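Side-chain contacts in GTPase activator-like protein (Chaetomium thermophilum, PDB 5HIU), which probably stimulates GTP hydrolysis by a small GTPase, as the fungal TSC2 of which this chain is an N-terminal, largely helical part: residues Arg287-Phe292 with Ser317-Leu322; Leu323-Thr326 with Gly330-Gln333. One frame throughout, in Å; residues are numbered along the deposited sequence.

Interactions 1 and 2 follow one another along the chain, both within the DUF3384 family region, with centres about 12 Å apart. Interaction 1 is a buried contact between helix 281-294 and the C-terminal end of helix 302-322; interaction 2 begins directly after that helix and closes the loop leading to helix 336-348. The two meet at L322, whose CD1 packs 3.7 Å from CD2 of Y331. The helical core of interaction 1 thus runs into the surface turn of interaction 2 without a break. Together they join a buried helix-helix contact to the surface loop that follows it in this elongated, strand-free alpha solenoid.

Interaction 1. Residues Arg287-Phe292 with Ser317-Leu322; sequences RILLDF and SVLQKL
L289 reaches across from helix 281-294 onto the face of helix 302-322 formed by V318 and L319, with L322 one turn further on. Both of its methyls are used. CD1 touches all three residues, 3.8 Å from CG1 of V318, 4.1 Å from CD2 of L319 and 4.2 Å from CD2 of L322. CD2 of L289 turns to V318 alone, resting 3.8 Å from the same CG1. The isobutyl fork thus straddles one valine methyl, and the two side chains meet nearly at right angles. With CG1 anti to its own backbone N (chi1 167°), V318 offers this methyl to the fork. L319 behaves differently: it slides past L289 in the opposite direction and lays CD1 4.1 Å from the carbonyl O of L289, so it packs against backbone as well as side chain.

The side-chain contacts are all apolar, and the tight part is confined to this one leucine and its three partners. The segment axes stay 10.6 Å apart and are inclined at 134°, which limits the closely packed area. Away from it the interface thins quickly. L290 forms the loose flank, buried but turned largely to helix 336-348. R287, exposed to solvent, and D291 belong to the outer side of their helix, Q320 and K321 to the outer side of theirs, and K321 makes a cation-pi contact with W270.

Further helices close around the pair. Helix 245-261 receives I288 and F292 from one partner and S317 and V318 from the other, while L290 and L319 both pack on L339 of helix 336-348. L319 also touches L361 of helix 352-366, placing the contact inside the layered helices of the solenoid.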
# COMPACT_ATOMS: atom_id res chain seq x y z
N ARG A 287 -0.30 -14.64 -13.78
CA ARG A 287 0.98 -15.29 -14.02
C ARG A 287 1.91 -15.20 -12.81
O ARG A 287 2.53 -16.20 -12.41
CB ARG A 287 1.61 -14.61 -15.24
CG ARG A 287 3.00 -15.10 -15.64
CD ARG A 287 3.20 -14.96 -17.14
NE ARG A 287 2.64 -13.71 -17.67
CZ ARG A 287 3.33 -12.59 -17.89
NH1 ARG A 287 4.64 -12.52 -17.65
NH2 ARG A 287 2.69 -11.52 -18.37
N ILE A 288 1.99 -13.99 -12.23
CA ILE A 288 2.77 -13.73 -11.02
C ILE A 288 2.26 -14.57 -9.86
O ILE A 288 3.03 -15.23 -9.17
CB ILE A 288 2.73 -12.23 -10.63
CG1 ILE A 288 3.60 -11.42 -11.59
CG2 ILE A 288 3.20 -11.99 -9.19
CD1 ILE A 288 3.30 -9.93 -11.61
N LEU A 289 0.96 -14.49 -9.63
CA LEU A 289 0.31 -15.23 -8.54
C LEU A 289 0.52 -16.74 -8.64
O LEU A 289 0.61 -17.43 -7.62
CB LEU A 289 -1.20 -14.96 -8.56
CG LEU A 289 -1.71 -13.63 -8.04
CD1 LEU A 289 -3.15 -13.44 -8.47
CD2 LEU A 289 -1.60 -13.56 -6.52
N LEU A 290 0.55 -17.25 -9.87
CA LEU A 290 0.77 -18.67 -10.08
C LEU A 290 2.22 -18.98 -9.85
O LEU A 290 2.53 -19.99 -9.20
CB LEU A 290 0.37 -19.11 -11.49
CG LEU A 290 -1.13 -19.20 -11.72
CD1 LEU A 290 -1.40 -19.23 -13.22
CD2 LEU A 290 -1.73 -20.41 -11.03
N ASP A 291 3.09 -18.11 -10.37
CA ASP A 291 4.55 -18.20 -10.14
C ASP A 291 4.85 -18.46 -8.67
O ASP A 291 5.73 -19.25 -8.36
CB ASP A 291 5.29 -16.93 -10.58
CG ASP A 291 5.56 -16.87 -12.07
OD1 ASP A 291 5.44 -17.90 -12.78
OD2 ASP A 291 5.90 -15.77 -12.54
N PHE A 292 4.12 -17.82 -7.76
CA PHE A 292 4.35 -18.07 -6.35
C PHE A 292 4.14 -19.53 -6.05
O PHE A 292 4.81 -20.09 -5.19
CB PHE A 292 3.46 -17.18 -5.48
CG PHE A 292 3.71 -15.71 -5.67
CD1 PHE A 292 5.01 -15.22 -5.76
CD2 PHE A 292 2.65 -14.82 -5.75
CE1 PHE A 292 5.24 -13.86 -5.94
CE2 PHE A 292 2.88 -13.46 -5.93
CZ PHE A 292 4.17 -12.98 -6.02
N SER A 317 -4.75 -16.96 -1.12
CA SER A 317 -5.79 -16.09 -0.61
C SER A 317 -6.36 -15.27 -1.76
O SER A 317 -7.58 -15.15 -1.93
CB SER A 317 -5.18 -15.15 0.44
OG SER A 317 -6.18 -14.55 1.24
N VAL A 318 -5.46 -14.69 -2.55
CA VAL A 318 -5.85 -13.77 -3.60
C VAL A 318 -6.46 -14.55 -4.75
O VAL A 318 -7.40 -14.09 -5.39
CB VAL A 318 -4.64 -12.91 -4.08
CG1 VAL A 318 -4.96 -12.19 -5.37
CG2 VAL A 318 -4.26 -11.89 -3.01
N LEU A 319 -5.93 -15.75 -4.98
CA LEU A 319 -6.45 -16.62 -6.04
C LEU A 319 -7.85 -17.09 -5.72
O LEU A 319 -8.72 -17.11 -6.58
CB LEU A 319 -5.52 -17.83 -6.29
CG LEU A 319 -4.31 -17.51 -7.17
CD1 LEU A 319 -3.24 -18.62 -7.16
CD2 LEU A 319 -4.77 -17.22 -8.58
N GLN A 320 -8.09 -17.47 -4.48
CA GLN A 320 -9.41 -17.92 -4.10
C GLN A 320 -10.40 -16.81 -4.35
O GLN A 320 -11.49 -17.04 -4.80
CB GLN A 320 -9.42 -18.30 -2.63
CG GLN A 320 -10.79 -18.64 -2.09
CD GLN A 320 -10.71 -19.22 -0.70
OE1 GLN A 320 -9.77 -19.97 -0.36
NE2 GLN A 320 -11.68 -18.88 0.13
N LYS A 321 -9.99 -15.59 -4.06
CA LYS A 321 -10.84 -14.43 -4.28
C LYS A 321 -10.96 -14.13 -5.79
O LYS A 321 -12.06 -13.95 -6.30
CB LYS A 321 -10.28 -13.25 -3.48
CG LYS A 321 -11.21 -12.05 -3.34
CD LYS A 321 -12.49 -12.33 -2.56
CE LYS A 321 -13.45 -11.14 -2.64
NZ LYS A 321 -14.85 -11.48 -2.27
N LEU A 322 -9.84 -14.15 -6.50
CA LEU A 322 -9.86 -13.92 -7.92
C LEU A 322 -10.74 -14.91 -8.66
O LEU A 322 -11.56 -14.52 -9.47
CB LEU A 322 -8.45 -13.96 -8.52
CG LEU A 322 -8.33 -13.41 -9.95
CD1 LEU A 322 -9.09 -12.11 -10.16
CD2 LEU A 322 -6.87 -13.19 -10.32

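Interaction 2. Residues Leu323-Thr326 with Gly330-Gln333; sequences LRKT and GYPQ
K325 lies over one face of the Y331 ring, and this CH-pi contact is the main side-chain contact. CG of K325 is 3.5 Å from the centroid of the Y331 ring and only 12° off its normal, so the methylene sits almost squarely above the ring centre. Behind it, CB of K325 comes within 3.3 Å of CG of Y331, at the root of the aromatic side chain; ahead of it, CD passes 3.7 Å from CE1 of Y331. The lysine chain follows the ring outward toward the phenol end, where its amino nitrogen NZ lies 4.1 Å from OH of Y331. A bend at chi2 (-59°) brings the aliphatic part of the chain across the face at an oblique angle.

The next shell begins with backbone. The carbonyl O of T326 lies at the ring's edge, near its plane, and accepts a weak hydrogen bond from N of Y331 at 3.4 Å, fairly straight at 159°. This bond ties the two sides of the turn together just beside the stack. Q333 covers T326 from another direction: its chain folds back so that NE2 stands 3.5 Å from CA of T326. Within the turn, OG1 of T326 is hydrogen-bonded to N of K329, a further tie inside the loop. The positive phi of G330 suits a residue without a beta carbon as the chain turns back toward Y331.

The loop rests on several helices. K325 and Y331 both touch W270 of helix 266-277, P332 packs on Q283 and V286 of helix 281-294, and L323 reaches L361 and L365 of helix 352-366, so this surface turn between helices 302-322 and 336-348 is seated on three others.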
# COMPACT_ATOMS: atom_id res chain seq x y z
N LEU A 323 -10.59 -16.20 -8.36
CA LEU A 323 -11.33 -17.26 -9.04
C LEU A 323 -12.85 -17.19 -8.91
O LEU A 323 -13.53 -17.95 -9.58
CB LEU A 323 -10.87 -18.62 -8.54
CG LEU A 323 -9.49 -19.04 -9.04
CD1 LEU A 323 -8.90 -20.09 -8.12
CD2 LEU A 323 -9.56 -19.57 -10.46
N ARG A 324 -13.40 -16.34 -8.05
CA ARG A 324 -14.84 -16.13 -8.04
C ARG A 324 -15.27 -15.11 -9.09
O ARG A 324 -16.48 -14.85 -9.26
CB ARG A 324 -15.30 -15.61 -6.69
CG ARG A 324 -14.82 -16.39 -5.49
CD ARG A 324 -15.37 -15.71 -4.26
NE ARG A 324 -14.89 -16.35 -3.05
CZ ARG A 324 -15.32 -17.52 -2.59
NH1 ARG A 324 -16.25 -18.20 -3.25
NH2 ARG A 324 -14.80 -18.02 -1.47
N LYS A 325 -14.31 -14.53 -9.80
CA LYS A 325 -14.61 -13.50 -10.77
C LYS A 325 -14.77 -14.03 -12.19
O LYS A 325 -14.41 -15.18 -12.50
CB LYS A 325 -13.55 -12.42 -10.71
CG LYS A 325 -13.30 -11.89 -9.31
CD LYS A 325 -14.54 -11.31 -8.65
CE LYS A 325 -14.19 -10.86 -7.25
NZ LYS A 325 -15.30 -10.11 -6.62
N THR A 326 -15.33 -13.17 -13.04
CA THR A 326 -15.74 -13.49 -14.42
C THR A 326 -15.22 -12.43 -15.39
O THR A 326 -15.15 -11.25 -15.04
CB THR A 326 -17.27 -13.46 -14.56
OG1 THR A 326 -17.74 -12.15 -14.25
CG2 THR A 326 -17.93 -14.49 -13.64
N GLY A 330 -14.73 -8.07 -15.52
CA GLY A 330 -13.52 -7.42 -16.00
C GLY A 330 -12.26 -8.13 -15.54
O GLY A 330 -11.16 -7.67 -15.83
N TYR A 331 -12.42 -9.26 -14.84
CA TYR A 331 -11.30 -9.95 -14.19
C TYR A 331 -10.69 -10.98 -15.11
O TYR A 331 -11.40 -11.62 -15.88
CB TYR A 331 -11.76 -10.62 -12.89
CG TYR A 331 -12.22 -9.66 -11.80
CD1 TYR A 331 -13.51 -9.16 -11.79
CD2 TYR A 331 -11.36 -9.29 -10.76
CE1 TYR A 331 -13.95 -8.30 -10.78
CE2 TYR A 331 -11.78 -8.43 -9.75
CZ TYR A 331 -13.08 -7.93 -9.76
OH TYR A 331 -13.51 -7.07 -8.77
N PRO A 332 -9.36 -11.18 -15.02
CA PRO A 332 -8.67 -12.14 -15.86
C PRO A 332 -8.95 -13.56 -15.41
O PRO A 332 -9.02 -13.82 -14.21
CB PRO A 332 -7.19 -11.82 -15.61
CG PRO A 332 -7.15 -11.38 -14.20
CD PRO A 332 -8.48 -10.70 -13.92
N GLN A 333 -9.09 -14.47 -16.35
CA GLN A 333 -9.33 -15.86 -16.01
C GLN A 333 -8.01 -16.56 -15.69
O GLN A 333 -6.95 -16.12 -16.07
CB GLN A 333 -10.09 -16.57 -17.14
CG GLN A 333 -11.61 -16.57 -16.96
CD GLN A 333 -12.18 -15.19 -16.64
OE1 GLN A 333 -12.08 -14.27 -17.45
NE2 GLN A 333 -12.78 -15.05 -15.46